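Local coordinates for protein periplasmic beta-glucosidase (Pseudomonas aeruginosa, PDB 6R5T) that probably hydrolyses terminal, non-reducing beta-D-glucosyl residues, releasing beta-D-glucose, as a periplasmic family 3 glycoside hydrolase, at residues D452-A456 with E457-E461; R494-A497 with S498-R501. The protein carries 1 engineered substitution. All blocks are in the same frame, centred on the assembly; numbering follows the deposited sequence.

Contact 1. Residues D452-A456 with E457-E461; sequences DPRSA and EAMLE
Ser455 is the N-cap of helix 456-468, and its hydroxyl OG takes the N-H of Ala458 at 3.0 Å. A chi1 of 73° sets OG between the backbone N and the carbonyl carbon, which turns it back over the first helical turn, with Ala458 CB 3.4 Å from the same OG. The backbone takes over from there: Met459 N donates to Ser455 O and Leu460 N to Ala456 O. Ahead of the cap the loop makes an Asx turn, in which Asp452 OD1 accepts from Arg454 N at 2.8 Å. Arg454 then curls back, bent at chi3 (-69°), and grips the carboxylate side-on, NE to OD1 and NH2 to OD2. OD1 thus serves two donors. Met459, the buried member of the group, lies against this ion pair: its CG lies over one face of the Arg454 guanidinium, 3.8 Å above the plane and offset toward the rim, while SD reaches Asp452 CB at 3.6 Å and CE comes 3.3 Å from Arg454 O. Arg454 NH2 also forms a salt bridge with Glu462, further along helix 456-468, and Asp452 N bonds to Asn431 OD1, tying the turn to a neighbouring loop of the C-terminal domain.

Contact 2. Residues R494-A497 with S498-R501; sequences RIPA and SQRR
Arg500, in the first turn of helix 497-508, folds back over the loop that leads into the helix, and its NE donates to Ile495 O at 2.9 Å. The bend at chi3 (-76°) brings this about, and the carbonyl oxygen ends up close to the guanidinium plane. One water accepts from Arg500 NH2 and donates to the same Ile495 O, so that carbonyl holds the group through two routes. On one face of the guanidinium lies its counterpart from Arg494, the planes 17° apart and Arg500 NH2 3.3 Å above the centre of the Arg494 group. Two like charges meet here, a cost probably offset by the salt bridge from Arg494 NE to Asp492. This is the side nearer solvent, where Ala497 CB also meets Arg500 NH2. The packing among buried residues lies elsewhere: Ile495 CG2 packs on Gln499 CB at 3.6 Å, and the Pro496 ring runs alongside Gln499, its CG 3.5 Å from NE2. Pro496 occupies the N-cap position, and its carbonyl accepts from Arg500 N and, weakly, from Gln499 N. Gln499 NE2 reaches Val432 O and OE1 reaches Gly478 N at the end of strand 472-478, while Ile495 and Arg500 touch Glu528 of helix 526-531 and Arg501 extends to helix 456-468, where it pairs with Glu457.

How the contacts relate
Going along the chain, contact 1 comes first, at the start of helix 456-468, and it is complete before contact 2 opens at the start of helix 497-508; the two follow in series, neither nesting nor crossing. Each closes a short local turn where a loop enters a helix, and strand 472-478 of the six-stranded mixed sheet runs between the two helices in sequence. Their centres are about 14 Å apart, yet they touch: Glu457 OE1 and Arg501 NH2 form a salt bridge at 3.0 Å, and the Arg501 side chain also packs on Leu460 and Ala456. The beginnings of both helices are thereby joined within the C-terminal domain, with the loop at Asn431 bonded to both.

Contact 1. Residues D452-A456 with E457-E461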
# COMPACT_ATOMS: atom_id res chain seq x y z
N ASP A 452 -4.24 1.82 35.63
CA ASP A 452 -4.93 2.46 36.76
C ASP A 452 -6.30 1.84 36.79
O ASP A 452 -7.01 1.80 35.78
CB ASP A 452 -4.98 3.97 36.55
CG ASP A 452 -5.47 4.73 37.77
OD1 ASP A 452 -6.59 4.43 38.27
OD2 ASP A 452 -4.75 5.63 38.17
N PRO A 453 -6.76 1.31 37.95
CA PRO A 453 -8.06 0.65 37.99
C PRO A 453 -9.24 1.63 38.06
O PRO A 453 -10.37 1.20 37.98
CB PRO A 453 -7.95 -0.15 39.30
CG PRO A 453 -7.03 0.64 40.17
CD PRO A 453 -6.06 1.35 39.24
N ARG A 454 -8.99 2.94 38.21
CA ARG A 454 -10.12 3.90 38.26
C ARG A 454 -10.81 4.03 36.91
O ARG A 454 -10.22 3.70 35.87
CB ARG A 454 -9.68 5.28 38.73
CG ARG A 454 -9.21 5.30 40.17
CD ARG A 454 -8.56 6.58 40.49
NE ARG A 454 -7.29 6.79 39.83
CZ ARG A 454 -6.70 7.96 39.74
NH1 ARG A 454 -7.28 9.01 40.30
NH2 ARG A 454 -5.55 8.11 39.14
N SER A 455 -12.05 4.51 36.93
CA SER A 455 -12.80 4.78 35.68
C SER A 455 -12.04 5.86 34.87
O SER A 455 -11.35 6.70 35.46
CB SER A 455 -14.20 5.23 35.97
OG SER A 455 -14.20 6.55 36.46
N ALA A 456 -12.21 5.87 33.57
CA ALA A 456 -11.64 6.93 32.70
C ALA A 456 -12.09 8.31 33.21
O ALA A 456 -11.28 9.27 33.28
CB ALA A 456 -12.05 6.73 31.27
N GLU A 457 -13.36 8.42 33.61
CA GLU A 457 -13.92 9.71 34.10
C GLU A 457 -13.22 10.17 35.39
O GLU A 457 -12.93 11.36 35.53
CB GLU A 457 -15.43 9.58 34.37
CG GLU A 457 -16.24 9.41 33.11
CD GLU A 457 -16.12 8.10 32.32
OE1 GLU A 457 -16.40 8.14 31.09
OE2 GLU A 457 -15.70 7.03 32.92
N ALA A 458 -12.95 9.26 36.34
CA ALA A 458 -12.29 9.64 37.61
C ALA A 458 -10.86 10.13 37.32
O ALA A 458 -10.42 11.10 37.88
CB ALA A 458 -12.29 8.48 38.58
N MET A 459 -10.16 9.44 36.42
CA MET A 459 -8.78 9.86 36.05
C MET A 459 -8.82 11.24 35.39
O MET A 459 -7.95 12.08 35.71
CB MET A 459 -8.16 8.84 35.10
CG MET A 459 -7.69 7.62 35.85
SD MET A 459 -6.82 6.42 34.71
CE MET A 459 -8.14 5.50 34.00
N LEU A 460 -9.78 11.46 34.54
CA LEU A 460 -9.94 12.78 33.86
C LEU A 460 -10.22 13.86 34.89
O LEU A 460 -9.62 14.90 34.81
CB LEU A 460 -11.03 12.73 32.80
CG LEU A 460 -10.71 12.02 31.51
CD1 LEU A 460 -11.98 11.84 30.67
CD2 LEU A 460 -9.68 12.80 30.72
N GLU A 461 -11.12 13.62 35.85
CA GLU A 461 -11.48 14.69 36.83
C GLU A 461 -10.27 15.00 37.70
O GLU A 461 -10.00 16.15 37.96
CB GLU A 461 -12.69 14.28 37.67
CG GLU A 461 -13.98 14.23 36.89
CD GLU A 461 -14.71 15.56 36.72
OE1 GLU A 461 -14.09 16.54 36.21
OE2 GLU A 461 -15.93 15.62 37.10

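Contact 2. Residues R494-A497 with S498-R501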
# COMPACT_ATOMS: atom_id res chain seq x y z
N ARG A 494 -3.26 7.79 15.17
CA ARG A 494 -3.47 8.86 16.16
C ARG A 494 -2.89 8.47 17.53
O ARG A 494 -2.64 7.30 17.84
CB ARG A 494 -4.95 9.17 16.30
CG ARG A 494 -5.55 9.82 15.06
CD ARG A 494 -7.05 9.95 15.12
NE ARG A 494 -7.65 8.64 15.25
CZ ARG A 494 -8.96 8.41 15.42
NH1 ARG A 494 -9.82 9.41 15.40
NH2 ARG A 494 -9.39 7.17 15.61
N ILE A 495 -2.76 9.49 18.36
CA ILE A 495 -2.60 9.21 19.80
C ILE A 495 -3.80 8.36 20.20
O ILE A 495 -4.92 8.57 19.76
CB ILE A 495 -2.52 10.56 20.54
CG1 ILE A 495 -1.25 11.33 20.22
CG2 ILE A 495 -2.70 10.38 22.03
CD1 ILE A 495 -1.18 12.74 20.78
N PRO A 496 -3.62 7.39 21.11
CA PRO A 496 -4.77 6.60 21.56
C PRO A 496 -5.94 7.46 22.06
O PRO A 496 -5.73 8.49 22.69
CB PRO A 496 -4.20 5.74 22.68
CG PRO A 496 -2.73 5.59 22.28
CD PRO A 496 -2.35 6.93 21.68
N ALA A 497 -7.15 6.98 21.81
CA ALA A 497 -8.39 7.73 22.07
C ALA A 497 -8.49 8.14 23.55
O ALA A 497 -8.96 9.26 23.81
CB ALA A 497 -9.59 6.92 21.67
N SER A 498 -8.10 7.29 24.48
CA SER A 498 -8.23 7.63 25.92
C SER A 498 -7.42 8.89 26.19
O SER A 498 -7.82 9.77 27.01
CB SER A 498 -7.82 6.53 26.83
OG SER A 498 -6.47 6.14 26.53
N GLN A 499 -6.24 8.98 25.57
CA GLN A 499 -5.35 10.13 25.75
C GLN A 499 -5.85 11.36 24.97
O GLN A 499 -5.59 12.48 25.41
CB GLN A 499 -3.94 9.71 25.39
CG GLN A 499 -3.36 8.65 26.31
CD GLN A 499 -2.00 8.25 25.80
OE1 GLN A 499 -1.13 9.12 25.79
NE2 GLN A 499 -1.81 7.00 25.37
N ARG A 500 -6.44 11.18 23.79
CA ARG A 500 -6.97 12.35 23.04
C ARG A 500 -8.15 12.95 23.81
O ARG A 500 -8.28 14.18 23.82
CB ARG A 500 -7.41 11.98 21.62
CG ARG A 500 -6.22 11.61 20.76
CD ARG A 500 -6.51 11.45 19.26
NE ARG A 500 -7.16 10.21 19.07
CZ ARG A 500 -8.46 10.05 18.89
NH1 ARG A 500 -9.23 11.12 18.78
NH2 ARG A 500 -8.97 8.84 18.76
N ARG A 501 -8.94 12.11 24.48
CA ARG A 501 -10.04 12.62 25.33
C ARG A 501 -9.44 13.49 26.43
O ARG A 501 -9.98 14.60 26.73
CB ARG A 501 -10.80 11.43 25.91
CG ARG A 501 -12.03 11.84 26.69
CD ARG A 501 -12.74 10.57 27.12
NE ARG A 501 -13.91 10.93 27.91
CZ ARG A 501 -14.58 10.08 28.70
NH1 ARG A 501 -14.16 8.84 28.87
NH2 ARG A 501 -15.62 10.52 29.39
O HOH W 1 -6.97 6.76 18.47